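Local coordinates for protein dipicolinate synthase, B chain (PDB 3MCU) that probably works with its partner subunit DpaA to oxidise dihydrodipicolinate to dipicolinate, with NADP as the hydride acceptor, during sporulation, at residues M23-K28 and L173-V178. Sequence-based numbering, arbitrary orientation.
Sequences MPHLEK and LLEDTV
H25 and E175 join two helices of a flavoprotein-family alpha/beta fold by a histidine-carboxylate hydrogen bond. The helical segments 23-28 and 174-178 cross at -48° with their axes 11.2 Å apart, a separation that the long side chains of E175 and K28 can bridge, while H25 supplies an N-H donor at its ring edge. Both helices touch the central, mostly parallel sheet through leucines, since L26 and L174 each reach F10 on strand 7-12. The tight part is buried: H25 ND1 donates to E175 OE1 over a very short 2.5 Å, with an N-H...O angle of 159°. OE1 comes to the ring edge near its plane, and the planes of ring and carboxylate are only 24° apart. L174, its CG anti to the backbone N, lays CB and CD1 over one ring face and gives this polar pair an apolar cover; M171 also touches the histidine. The solvent side is held by a weaker, longer bond. There K28, long enough to span the gap from an exposed position, bends at chi3 and carries its CD and CE across the carboxylate at an angle. The lysine ends in a salt bridge whose hydrogen bond is weak, K28 NZ lying 3.1 Å from E175 OE2.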
HETATM    1  N   MSE D  23     -23.862  -0.072 -25.676  1.00 68.33           N
HETATM    2  CA  MSE D  23     -25.064  -0.615 -26.306  1.00 68.46           C
HETATM    3  C   MSE D  23     -24.762  -1.500 -27.518  1.00 61.45           C
HETATM    4  O   MSE D  23     -25.260  -2.619 -27.619  1.00 60.05           O
HETATM    5  CB  MSE D  23     -25.994   0.525 -26.721  1.00 76.41           C
HETATM    6  CG  MSE D  23     -27.058   0.841 -25.711  1.00 84.69           C
HETATM    7 SE   MSE D  23     -28.329  -0.634 -25.607  1.00116.06          SE
HETATM    8  CE  MSE D  23     -29.742   0.327 -24.649  1.00 95.27           C
ATOM      9  N   PRO D  24     -23.958  -0.989 -28.457  1.00 61.81           N
ATOM     10  CA  PRO D  24     -23.554  -1.787 -29.616  1.00 58.83           C
ATOM     11  C   PRO D  24     -22.630  -2.949 -29.264  1.00 54.03           C
ATOM     12  O   PRO D  24     -22.522  -3.885 -30.058  1.00 51.85           O
ATOM     13  CB  PRO D  24     -22.806  -0.776 -30.489  1.00 59.18           C
ATOM     14  CG  PRO D  24     -23.310   0.550 -30.059  1.00 62.48           C
ATOM     15  CD  PRO D  24     -23.534   0.414 -28.593  1.00 66.40           C
ATOM     16  N   HIS D  25     -21.966  -2.892 -28.110  1.00 53.18           N
ATOM     17  CA  HIS D  25     -21.064  -3.980 -27.712  1.00 50.71           C
ATOM     18  C   HIS D  25     -21.820  -5.233 -27.301  1.00 46.29           C
ATOM     19  O   HIS D  25     -21.443  -6.341 -27.685  1.00 44.38           O
ATOM     20  CB  HIS D  25     -20.072  -3.543 -26.625  1.00 47.25           C
ATOM     21  CG  HIS D  25     -19.029  -2.591 -27.121  1.00 47.75           C
ATOM     22  ND1 HIS D  25     -18.058  -2.956 -28.032  1.00 43.07           N
ATOM     23  CD2 HIS D  25     -18.813  -1.281 -26.848  1.00 47.79           C
ATOM     24  CE1 HIS D  25     -17.289  -1.918 -28.294  1.00 41.47           C
ATOM     25  NE2 HIS D  25     -17.725  -0.889 -27.590  1.00 46.36           N
ATOM     26  N   LEU D  26     -22.888  -5.059 -26.530  1.00 46.86           N
ATOM     27  CA  LEU D  26     -23.764  -6.181 -26.213  1.00 47.87           C
ATOM     28  C   LEU D  26     -24.177  -6.867 -27.511  1.00 46.79           C
ATOM     29  O   LEU D  26     -24.076  -8.085 -27.650  1.00 43.63           O
ATOM     30  CB  LEU D  26     -25.005  -5.705 -25.459  1.00 47.80           C
ATOM     31  CG  LEU D  26     -24.746  -5.020 -24.116  1.00 54.90           C
ATOM     32  CD1 LEU D  26     -26.055  -4.577 -23.478  1.00 60.60           C
ATOM     33  CD2 LEU D  26     -23.968  -5.927 -23.174  1.00 43.67           C
ATOM     34  N   GLU D  27     -24.622  -6.052 -28.464  1.00 49.55           N
ATOM     35  CA  GLU D  27     -25.046  -6.531 -29.773  1.00 50.80           C
ATOM     36  C   GLU D  27     -23.920  -7.278 -30.486  1.00 46.14           C
ATOM     37  O   GLU D  27     -24.146  -8.323 -31.085  1.00 46.11           O
ATOM     38  CB  GLU D  27     -25.547  -5.357 -30.626  1.00 55.01           C
ATOM     39  CG  GLU D  27     -26.679  -5.716 -31.575  1.00 62.32           C
ATOM     40  CD  GLU D  27     -27.939  -4.886 -31.345  1.00 71.30           C
ATOM     41  OE1 GLU D  27     -29.026  -5.312 -31.815  1.00 69.28           O
ATOM     42  OE2 GLU D  27     -27.841  -3.812 -30.702  1.00 71.08           O
ATOM     43  N   LYS D  28     -22.704  -6.746 -30.415  1.00 45.80           N
ATOM     44  CA  LYS D  28     -21.558  -7.439 -30.999  1.00 46.82           C
ATOM     45  C   LYS D  28     -21.395  -8.819 -30.373  1.00 41.77           C
ATOM     46  O   LYS D  28     -21.367  -9.824 -31.082  1.00 41.49           O
ATOM     47  CB  LYS D  28     -20.266  -6.637 -30.828  1.00 45.84           C
ATOM     48  CG  LYS D  28     -20.023  -5.593 -31.890  1.00 48.39           C
ATOM     49  CD  LYS D  28     -18.568  -5.126 -31.874  1.00 51.35           C
ATOM     50  CE  LYS D  28     -17.599  -6.290 -32.112  1.00 50.98           C
ATOM     51  NZ  LYS D  28     -16.191  -5.814 -32.279  1.00 45.64           N
ATOM     52  N   LEU D 173     -11.911  -1.698 -28.835  1.00 29.04           N
ATOM     53  CA  LEU D 173     -11.081  -2.884 -28.701  1.00 27.87           C
ATOM     54  C   LEU D 173     -11.614  -3.844 -27.635  1.00 26.68           C
ATOM     55  O   LEU D 173     -10.911  -4.776 -27.239  1.00 28.70           O
ATOM     56  CB  LEU D 173      -9.629  -2.498 -28.397  1.00 26.92           C
ATOM     57  CG  LEU D 173      -8.904  -1.663 -29.458  1.00 28.54           C
ATOM     58  CD1 LEU D 173      -7.442  -1.459 -29.096  1.00 25.95           C
ATOM     59  CD2 LEU D 173      -9.033  -2.311 -30.838  1.00 30.27           C
ATOM     60  N   LEU D 174     -12.844  -3.620 -27.170  1.00 26.51           N
ATOM     61  CA  LEU D 174     -13.432  -4.438 -26.096  1.00 28.40           C
ATOM     62  C   LEU D 174     -13.474  -5.933 -26.437  1.00 30.61           C
ATOM     63  O   LEU D 174     -12.977  -6.786 -25.681  1.00 26.49           O
ATOM     64  CB  LEU D 174     -14.831  -3.933 -25.734  1.00 29.83           C
ATOM     65  CG  LEU D 174     -15.581  -4.531 -24.535  1.00 33.37           C
ATOM     66  CD1 LEU D 174     -16.555  -3.527 -23.933  1.00 35.41           C
ATOM     67  CD2 LEU D 174     -16.318  -5.794 -24.929  1.00 35.69           C
ATOM     68  N   GLU D 175     -14.066  -6.244 -27.582  1.00 30.55           N
ATOM     69  CA  GLU D 175     -14.192  -7.627 -28.022  1.00 33.14           C
ATOM     70  C   GLU D 175     -12.833  -8.290 -28.249  1.00 29.49           C
ATOM     71  O   GLU D 175     -12.632  -9.423 -27.887  1.00 31.23           O
ATOM     72  CB  GLU D 175     -15.083  -7.714 -29.267  1.00 35.52           C
ATOM     73  CG  GLU D 175     -16.552  -7.321 -29.008  1.00 38.52           C
ATOM     74  CD  GLU D 175     -16.808  -5.795 -28.932  1.00 43.42           C
ATOM     75  OE1 GLU D 175     -17.929  -5.403 -28.517  1.00 45.10           O
ATOM     76  OE2 GLU D 175     -15.906  -4.986 -29.283  1.00 41.18           O
ATOM     77  N   ASP D 176     -11.884  -7.575 -28.825  1.00 30.39           N
ATOM     78  CA  ASP D 176     -10.544  -8.128 -28.978  1.00 31.29           C
ATOM     79  C   ASP D 176      -9.906  -8.457 -27.641  1.00 30.96           C
ATOM     80  O   ASP D 176      -9.152  -9.422 -27.521  1.00 30.72           O
ATOM     81  CB  ASP D 176      -9.646  -7.144 -29.717  1.00 32.76           C
ATOM     82  CG  ASP D 176      -9.945  -7.099 -31.187  1.00 38.26           C
ATOM     83  OD1 ASP D 176      -9.580  -6.093 -31.834  1.00 36.16           O
ATOM     84  OD2 ASP D 176     -10.555  -8.081 -31.680  1.00 38.78           O
ATOM     85  N   THR D 177     -10.188  -7.625 -26.642  1.00 29.06           N
ATOM     86  CA  THR D 177      -9.627  -7.812 -25.319  1.00 26.32           C
ATOM     87  C   THR D 177     -10.204  -9.049 -24.631  1.00 24.98           C
ATOM     88  O   THR D 177      -9.458  -9.855 -24.058  1.00 23.85           O
ATOM     89  CB  THR D 177      -9.837  -6.570 -24.442  1.00 22.92           C
ATOM     90  OG1 THR D 177      -9.312  -5.418 -25.126  1.00 22.41           O
ATOM     91  CG2 THR D 177      -9.152  -6.752 -23.066  1.00 19.22           C
ATOM     92  N   VAL D 178     -11.519  -9.213 -24.673  1.00 23.36           N
ATOM     93  CA  VAL D 178     -12.054 -10.404 -24.043  1.00 27.32           C
ATOM     94  C   VAL D 178     -11.674 -11.699 -24.784  1.00 27.02           C
ATOM     95  O   VAL D 178     -11.529 -12.730 -24.161  1.00 26.89           O
ATOM     96  CB  VAL D 178     -13.562 -10.319 -23.657  1.00 30.34           C
ATOM     97  CG1 VAL D 178     -14.097  -8.905 -23.773  1.00 26.01           C
ATOM     98  CG2 VAL D 178     -14.399 -11.361 -24.397  1.00 29.19           C
TER